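Local coordinates for type III restriction-modification enzyme EcoP15I Mod subunit (Escherichia coli, PDB 4ZCF), which methylates the adenine at position five of the DNA site 5'-CAGCAG-3' using S-adenosyl-L-methionine, and works with the Res subunit in DNA restriction, at residues 450-455 with 497-502; 93-98 with 503-508. All blocks are in the same frame, centred on the assembly; numbering follows the deposited sequence.

The second segments of contacts 1 and 2 are consecutive in the chain: residues 497-502 finish a helix, and 503-508 lead straight from it into a strand. Contact 1 sets that helix end beside helix 446-455; contact 2 lays the start of the next strand against 93-98. Their centres are about 10 Å apart, and a probable hydrogen bond of 2.9 Å between Ser499 OG of contact 1 and Gly506 N of contact 2 joins them directly. Both belong to the Rossmann-like methyltransferase fold, away from the substrate: the nearest atoms of contacts 1 and 2 lie about 22 Å and 30 Å from the bound nucleic acid.

Contact 1: 450-455 with 497-502; sequences TVFNLN and RASKKN
Apolar packing between Phe452 and the last turn of helix 487-500 forms the buried part of this contact. The ring reaches its partners with CG beside the backbone N and anti to the carbonyl carbon (chi1 -70°). Ser499 CA sits 4.0 Å above one face of the Phe452 ring, displaced toward the rim, and Ser499 CB lies 3.9 Å from Phe452 CZ at the far end of the ring. On the same ring, Phe452 CD2 meets Ala498 CB at 4.0 Å. Nearer the helix backbone, Phe452 CB packs on Asn502 CB, also at 4.0 Å, where the two segments come closest by their CA atoms.

Polar interactions gather at the helix end, on the more exposed side. Asn502 follows Lys501, the first residue to leave helical geometry, and has itself a left-handed backbone conformation. Asn502 ND2 turns back to Ala498 O at 2.8 Å in a nearly straight bond (170°), with the donor in the carbonyl plane and the acceptor close to the amide plane. That bond fixes the amide's rotation and directs OD1 toward helix 446-455. There Asn453 ND2 gives OD1 of Asn502 a weak, bent hydrogen bond of 2.9 Å, the two amide planes lying 42° apart; Asn456 ND2 is a second partner of the same oxygen. Ser499 takes its polar end elsewhere, pairing OG with Gly506 N.

Phe464, from strand 461-468, meets the Phe452 ring edge-to-face. The arrangement is thus two neighbouring helices packed beside the parallel strands of a Rossmann-like methyltransferase domain: helix 446-455 makes the beta-alpha-beta crossover from strand 434-439 to 461-468, and helix 487-500 the next one, from 461-468 to 508-514.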
ATOM      1  N   THR A 450      17.908  17.572  -3.276  1.00 39.82           N
ATOM      2  CA  THR A 450      16.576  17.950  -3.728  1.00 39.29           C
ATOM      3  C   THR A 450      15.809  18.687  -2.622  1.00 44.47           C
ATOM      4  O   THR A 450      15.087  19.624  -2.928  1.00 47.33           O
ATOM      5  CB  THR A 450      15.857  16.685  -4.235  1.00 45.90           C
ATOM      6  OG1 THR A 450      16.557  16.156  -5.373  1.00 42.01           O
ATOM      7  CG2 THR A 450      14.405  16.930  -4.577  1.00 41.75           C
ATOM      8  N   VAL A 451      15.968  18.288  -1.348  1.00 39.91           N
ATOM      9  CA  VAL A 451      15.322  18.971  -0.209  1.00 38.98           C
ATOM     10  C   VAL A 451      15.947  20.378  -0.031  1.00 42.86           C
ATOM     11  O   VAL A 451      15.202  21.342   0.159  1.00 42.07           O
ATOM     12  CB  VAL A 451      15.277  18.119   1.099  1.00 40.93           C
ATOM     13  CG1 VAL A 451      14.755  18.929   2.272  1.00 39.70           C
ATOM     14  CG2 VAL A 451      14.416  16.861   0.909  1.00 40.39           C
ATOM     15  N   PHE A 452      17.296  20.504  -0.181  1.00 39.37           N
ATOM     16  CA  PHE A 452      17.989  21.807  -0.119  1.00 38.45           C
ATOM     17  C   PHE A 452      17.410  22.752  -1.176  1.00 43.56           C
ATOM     18  O   PHE A 452      16.951  23.828  -0.801  1.00 44.65           O
ATOM     19  CB  PHE A 452      19.528  21.676  -0.260  1.00 39.19           C
ATOM     20  CG  PHE A 452      20.281  21.033   0.897  1.00 40.10           C
ATOM     21  CD1 PHE A 452      19.944  21.321   2.221  1.00 41.85           C
ATOM     22  CD2 PHE A 452      21.367  20.191   0.664  1.00 41.80           C
ATOM     23  CE1 PHE A 452      20.675  20.783   3.286  1.00 41.48           C
ATOM     24  CE2 PHE A 452      22.080  19.631   1.734  1.00 43.89           C
ATOM     25  CZ  PHE A 452      21.728  19.934   3.037  1.00 40.92           C
ATOM     26  N   ASN A 453      17.324  22.317  -2.464  1.00 39.90           N
ATOM     27  CA  ASN A 453      16.741  23.124  -3.558  1.00 39.85           C
ATOM     28  C   ASN A 453      15.273  23.484  -3.342  1.00 43.54           C
ATOM     29  O   ASN A 453      14.863  24.590  -3.689  1.00 43.14           O
ATOM     30  CB  ASN A 453      16.840  22.403  -4.903  1.00 43.06           C
ATOM     31  CG  ASN A 453      18.215  22.118  -5.433  1.00 64.61           C
ATOM     32  OD1 ASN A 453      18.360  21.424  -6.442  1.00 55.31           O
ATOM     33  ND2 ASN A 453      19.254  22.614  -4.774  1.00 57.92           N
ATOM     34  N   LEU A 454      14.459  22.523  -2.854  1.00 40.55           N
ATOM     35  CA  LEU A 454      13.041  22.774  -2.634  1.00 39.76           C
ATOM     36  C   LEU A 454      12.807  23.791  -1.522  1.00 43.75           C
ATOM     37  O   LEU A 454      12.082  24.738  -1.739  1.00 43.73           O
ATOM     38  CB  LEU A 454      12.244  21.466  -2.432  1.00 39.61           C
ATOM     39  CG  LEU A 454      12.035  20.563  -3.676  1.00 43.29           C
ATOM     40  CD1 LEU A 454      11.610  19.128  -3.274  1.00 41.80           C
ATOM     41  CD2 LEU A 454      11.044  21.173  -4.677  1.00 43.57           C
ATOM     42  N   ASN A 455      13.459  23.627  -0.359  1.00 42.76           N
ATOM     43  CA  ASN A 455      13.377  24.509   0.813  1.00 42.79           C
ATOM     44  C   ASN A 455      13.743  25.970   0.572  1.00 49.06           C
ATOM     45  O   ASN A 455      13.172  26.840   1.228  1.00 47.92           O
ATOM     46  CB  ASN A 455      14.175  23.940   1.971  1.00 42.99           C
ATOM     47  CG  ASN A 455      13.498  22.825   2.733  1.00 54.15           C
ATOM     48  OD1 ASN A 455      12.471  22.263   2.335  1.00 40.37           O
ATOM     49  ND2 ASN A 455      14.057  22.504   3.873  1.00 45.97           N
ATOM     50  N   ARG A 497      28.733  20.355   0.068  1.00 39.81           N
ATOM     51  CA  ARG A 497      28.797  21.206  -1.123  1.00 38.19           C
ATOM     52  C   ARG A 497      27.429  21.735  -1.553  1.00 43.26           C
ATOM     53  O   ARG A 497      27.293  22.924  -1.837  1.00 44.75           O
ATOM     54  CB  ARG A 497      29.534  20.495  -2.269  1.00 32.23           C
ATOM     55  CG  ARG A 497      31.010  20.308  -1.950  1.00 34.76           C
ATOM     56  CD  ARG A 497      31.781  19.803  -3.142  1.00 43.89           C
ATOM     57  NE  ARG A 497      33.099  19.280  -2.777  1.00 36.43           N
ATOM     58  CZ  ARG A 497      34.088  19.064  -3.634  1.00 40.36           C
ATOM     59  NH1 ARG A 497      33.955  19.390  -4.908  1.00 47.06           N
ATOM     60  NH2 ARG A 497      35.235  18.577  -3.212  1.00 28.50           N
ATOM     61  N   ALA A 498      26.416  20.859  -1.551  1.00 39.61           N
ATOM     62  CA  ALA A 498      25.037  21.142  -1.913  1.00 39.21           C
ATOM     63  C   ALA A 498      24.386  22.066  -0.892  1.00 41.80           C
ATOM     64  O   ALA A 498      23.433  22.768  -1.226  1.00 40.99           O
ATOM     65  CB  ALA A 498      24.260  19.831  -2.008  1.00 40.24           C
ATOM     66  N   SER A 499      24.873  22.030   0.365  1.00 38.95           N
ATOM     67  CA  SER A 499      24.398  22.888   1.460  1.00 38.51           C
ATOM     68  C   SER A 499      24.997  24.272   1.319  1.00 44.53           C
ATOM     69  O   SER A 499      24.307  25.231   1.620  1.00 43.26           O
ATOM     70  CB  SER A 499      24.822  22.322   2.813  1.00 39.38           C
ATOM     71  OG  SER A 499      24.388  23.171   3.863  1.00 45.86           O
ATOM     72  N   LYS A 500      26.291  24.368   0.877  1.00 44.74           N
ATOM     73  CA  LYS A 500      27.075  25.602   0.711  1.00 45.77           C
ATOM     74  C   LYS A 500      26.455  26.443  -0.391  1.00 51.97           C
ATOM     75  O   LYS A 500      26.216  27.637  -0.184  1.00 53.45           O
ATOM     76  CB  LYS A 500      28.540  25.279   0.441  1.00 46.51           C
ATOM     77  N   LYS A 501      26.087  25.796  -1.515  1.00 48.61           N
ATOM     78  CA  LYS A 501      25.229  26.358  -2.564  1.00 48.80           C
ATOM     79  C   LYS A 501      23.881  26.132  -1.837  1.00 57.31           C
ATOM     80  O   LYS A 501      23.842  25.259  -0.979  1.00 59.57           O
ATOM     81  CB  LYS A 501      25.251  25.483  -3.830  1.00 50.10           C
ATOM     82  CG  LYS A 501      26.629  25.111  -4.366  1.00 58.73           C
ATOM     83  CD  LYS A 501      26.508  24.251  -5.631  1.00 68.55           C
ATOM     84  CE  LYS A 501      27.841  23.766  -6.169  1.00 84.31           C
ATOM     85  NZ  LYS A 501      28.399  24.678  -7.209  1.00 97.17           N
ATOM     86  N   ASN A 502      22.807  26.868  -2.097  1.00 53.33           N
ATOM     87  CA  ASN A 502      21.565  26.628  -1.310  1.00 52.59           C
ATOM     88  C   ASN A 502      21.494  27.181   0.135  1.00 57.48           C
ATOM     89  O   ASN A 502      20.725  26.684   0.964  1.00 57.57           O
ATOM     90  CB  ASN A 502      20.995  25.197  -1.423  1.00 47.60           C
ATOM     91  CG  ASN A 502      20.869  24.715  -2.827  1.00 58.14           C
ATOM     92  OD1 ASN A 502      20.000  25.152  -3.585  1.00 53.43           O
ATOM     93  ND2 ASN A 502      21.756  23.818  -3.203  1.00 48.62           N
TER

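Contact 2: 93-98 with 503-508; sequences SQHLLI and RDQGFK
Parallel backbone pairing joins Leu96 to Lys508: Lys508 N donates to His95 O at 2.7 Å, and Leu97 N to Lys508 O at 2.9 Å, both nearly straight. Three residues before the bridge, Ser93 carries its OG anti to the backbone N (chi1 -159°), which brings the hydroxyl to Gly506 O. Ser93 OG donates to Gly506 O at 2.6 Å, from above the carbonyl plane rather than on a lone pair. Gly506 O also lies near the plane of the His95 ring, at its edge, 3.3 Å from His95 CD2, while His95 ND1 is hydrogen-bonded to Phe464 N.

Phe507 CG stands between the backbone N and the carbonyl carbon (chi1 63°), which lays the ring beside Leu97; the two side chains point the same way, with Leu97 CD2 3.7 Å from Phe507 CE2. Lys508 bends at chi3, passing its CD 3.8 Å from Ser93 O before NZ reaches Leu557 O.

In the sheet, strand 96-99 lies between strands 508-514 and 461-468, with Leu96 also hydrogen-bonded by its backbone to Phe464 and Thr466. Leu97 and Phe507 pack together on Leu495 of helix 487-500, whereas Leu96 touches Tyr113 of helix 102-113.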
ATOM      1  N   SER A  93      20.197  22.207  12.860  1.00 58.07           N
ATOM      2  CA  SER A  93      19.673  21.640  11.636  1.00 55.71           C
ATOM      3  C   SER A  93      18.637  20.557  11.824  1.00 53.28           C
ATOM      4  O   SER A  93      18.766  19.684  12.700  1.00 50.28           O
ATOM      5  CB  SER A  93      20.780  21.206  10.691  1.00 59.61           C
ATOM      6  OG  SER A  93      20.241  21.122   9.383  1.00 72.03           O
ATOM      7  N   GLN A  94      17.589  20.648  10.978  1.00 46.24           N
ATOM      8  CA  GLN A  94      16.478  19.713  10.953  1.00 44.16           C
ATOM      9  C   GLN A  94      16.757  18.504  10.076  1.00 41.20           C
ATOM     10  O   GLN A  94      15.982  17.558  10.106  1.00 41.56           O
ATOM     11  CB  GLN A  94      15.177  20.423  10.552  1.00 45.96           C
ATOM     12  CG  GLN A  94      14.477  21.058  11.760  1.00 69.78           C
ATOM     13  CD  GLN A  94      12.963  21.050  11.676  1.00 91.52           C
ATOM     14  OE1 GLN A  94      12.282  20.380  12.467  1.00 82.58           O
ATOM     15  NE2 GLN A  94      12.399  21.822  10.742  1.00 84.39           N
ATOM     16  N   HIS A  95      17.903  18.502   9.368  1.00 33.59           N
ATOM     17  CA  HIS A  95      18.317  17.471   8.426  1.00 32.63           C
ATOM     18  C   HIS A  95      19.298  16.460   9.006  1.00 38.47           C
ATOM     19  O   HIS A  95      20.233  16.841   9.710  1.00 37.94           O
ATOM     20  CB  HIS A  95      18.881  18.118   7.155  1.00 32.90           C
ATOM     21  CG  HIS A  95      17.968  19.129   6.539  1.00 36.61           C
ATOM     22  ND1 HIS A  95      16.830  18.753   5.857  1.00 38.68           N
ATOM     23  CD2 HIS A  95      18.017  20.480   6.582  1.00 38.38           C
ATOM     24  CE1 HIS A  95      16.257  19.878   5.463  1.00 37.50           C
ATOM     25  NE2 HIS A  95      16.933  20.937   5.880  1.00 37.96           N
ATOM     26  N   LEU A  96      19.112  15.158   8.675  1.00 35.93           N
ATOM     27  CA  LEU A  96      19.983  14.091   9.189  1.00 34.87           C
ATOM     28  C   LEU A  96      20.612  13.243   8.121  1.00 38.22           C
ATOM     29  O   LEU A  96      19.957  12.863   7.178  1.00 38.57           O
ATOM     30  CB  LEU A  96      19.232  13.147  10.184  1.00 34.75           C
ATOM     31  CG  LEU A  96      18.332  13.772  11.251  1.00 38.82           C
ATOM     32  CD1 LEU A  96      17.385  12.751  11.824  1.00 38.35           C
ATOM     33  CD2 LEU A  96      19.141  14.472  12.329  1.00 41.53           C
ATOM     34  N   LEU A  97      21.871  12.878   8.322  1.00 35.73           N
ATOM     35  CA  LEU A  97      22.608  11.912   7.517  1.00 34.77           C
ATOM     36  C   LEU A  97      23.168  10.880   8.531  1.00 39.96           C
ATOM     37  O   LEU A  97      23.809  11.265   9.521  1.00 39.59           O
ATOM     38  CB  LEU A  97      23.695  12.556   6.620  1.00 33.68           C
ATOM     39  CG  LEU A  97      24.762  11.610   6.056  1.00 38.08           C
ATOM     40  CD1 LEU A  97      24.198  10.663   4.983  1.00 37.95           C
ATOM     41  CD2 LEU A  97      25.954  12.380   5.544  1.00 39.47           C
ATOM     42  N   ILE A  98      22.825   9.590   8.334  1.00 36.01           N
ATOM     43  CA  ILE A  98      23.218   8.489   9.221  1.00 34.77           C
ATOM     44  C   ILE A  98      24.100   7.477   8.527  1.00 40.76           C
ATOM     45  O   ILE A  98      23.796   7.042   7.410  1.00 40.01           O
ATOM     46  CB  ILE A  98      22.036   7.838   9.972  1.00 36.43           C
ATOM     47  CG1 ILE A  98      21.077   8.896  10.503  1.00 35.99           C
ATOM     48  CG2 ILE A  98      22.545   6.973  11.124  1.00 38.09           C
ATOM     49  CD1 ILE A  98      19.678   8.535  10.340  1.00 46.98           C
ATOM     50  N   ARG A 503      22.265  28.241   0.401  1.00 55.64           N
ATOM     51  CA  ARG A 503      22.265  29.086   1.605  1.00 55.96           C
ATOM     52  C   ARG A 503      22.650  28.523   2.983  1.00 59.26           C
ATOM     53  O   ARG A 503      22.122  29.003   4.001  1.00 59.21           O
ATOM     54  CB  ARG A 503      20.976  29.947   1.669  1.00 58.26           C
ATOM     55  CG  ARG A 503      20.723  30.846   0.440  1.00 71.39           C
ATOM     56  CD  ARG A 503      21.865  31.822   0.139  1.00 82.81           C
ATOM     57  NE  ARG A 503      22.007  32.867   1.159  1.00 88.39           N
ATOM     58  CZ  ARG A 503      22.915  33.838   1.120  1.00102.02           C
ATOM     59  NH1 ARG A 503      23.766  33.920   0.103  1.00 92.17           N
ATOM     60  NH2 ARG A 503      22.955  34.755   2.076  1.00 86.82           N
ATOM     61  N   ASP A 504      23.628  27.590   3.026  1.00 54.94           N
ATOM     62  CA  ASP A 504      24.152  26.985   4.265  1.00 54.98           C
ATOM     63  C   ASP A 504      23.062  26.373   5.153  1.00 57.90           C
ATOM     64  O   ASP A 504      23.071  26.573   6.375  1.00 58.48           O
ATOM     65  CB  ASP A 504      25.034  27.981   5.062  1.00 57.50           C
ATOM     66  CG  ASP A 504      26.270  28.457   4.325  1.00 75.93           C
ATOM     67  OD1 ASP A 504      27.248  27.676   4.238  1.00 78.38           O
ATOM     68  OD2 ASP A 504      26.271  29.625   3.856  1.00 84.41           O
ATOM     69  N   GLN A 505      22.130  25.612   4.550  1.00 52.13           N
ATOM     70  CA  GLN A 505      21.048  24.967   5.304  1.00 50.75           C
ATOM     71  C   GLN A 505      21.512  23.990   6.370  1.00 52.16           C
ATOM     72  O   GLN A 505      20.825  23.833   7.379  1.00 53.76           O
ATOM     73  CB  GLN A 505      20.041  24.290   4.381  1.00 51.85           C
ATOM     74  CG  GLN A 505      19.046  25.270   3.803  1.00 58.35           C
ATOM     75  CD  GLN A 505      17.968  24.605   3.000  1.00 57.29           C
ATOM     76  OE1 GLN A 505      17.766  24.938   1.828  1.00 56.26           O
ATOM     77  NE2 GLN A 505      17.202  23.717   3.640  1.00 31.58           N
ATOM     78  N   GLY A 506      22.640  23.325   6.119  1.00 44.80           N
ATOM     79  CA  GLY A 506      23.244  22.343   7.013  1.00 42.30           C
ATOM     80  C   GLY A 506      22.442  21.080   7.269  1.00 42.83           C
ATOM     81  O   GLY A 506      21.249  20.995   6.957  1.00 41.18           O
ATOM     82  N   PHE A 507      23.104  20.102   7.905  1.00 38.49           N
ATOM     83  CA  PHE A 507      22.566  18.803   8.288  1.00 37.55           C
ATOM     84  C   PHE A 507      23.430  18.227   9.415  1.00 43.78           C
ATOM     85  O   PHE A 507      24.631  18.509   9.471  1.00 43.25           O
ATOM     86  CB  PHE A 507      22.547  17.829   7.071  1.00 38.33           C
ATOM     87  CG  PHE A 507      23.905  17.497   6.487  1.00 38.80           C
ATOM     88  CD1 PHE A 507      24.576  18.408   5.683  1.00 39.35           C
ATOM     89  CD2 PHE A 507      24.518  16.274   6.754  1.00 40.55           C
ATOM     90  CE1 PHE A 507      25.838  18.116   5.183  1.00 40.21           C
ATOM     91  CE2 PHE A 507      25.776  15.976   6.235  1.00 41.57           C
ATOM     92  CZ  PHE A 507      26.427  16.897   5.450  1.00 39.11           C
ATOM     93  N   LYS A 508      22.826  17.377  10.279  1.00 40.03           N
ATOM     94  CA  LYS A 508      23.535  16.702  11.357  1.00 38.70           C
ATOM     95  C   LYS A 508      23.930  15.294  10.932  1.00 42.73           C
ATOM     96  O   LYS A 508      23.209  14.651  10.168  1.00 41.63           O
ATOM     97  CB  LYS A 508      22.705  16.700  12.645  1.00 40.33           C
ATOM     98  CG  LYS A 508      22.856  17.993  13.453  1.00 45.57           C
ATOM     99  CD  LYS A 508      21.777  18.214  14.511  1.00 51.19           C
ATOM    100  CE  LYS A 508      21.695  17.185  15.622  1.00 63.38           C
ATOM    101  NZ  LYS A 508      20.545  17.458  16.535  1.00 69.07           N
TER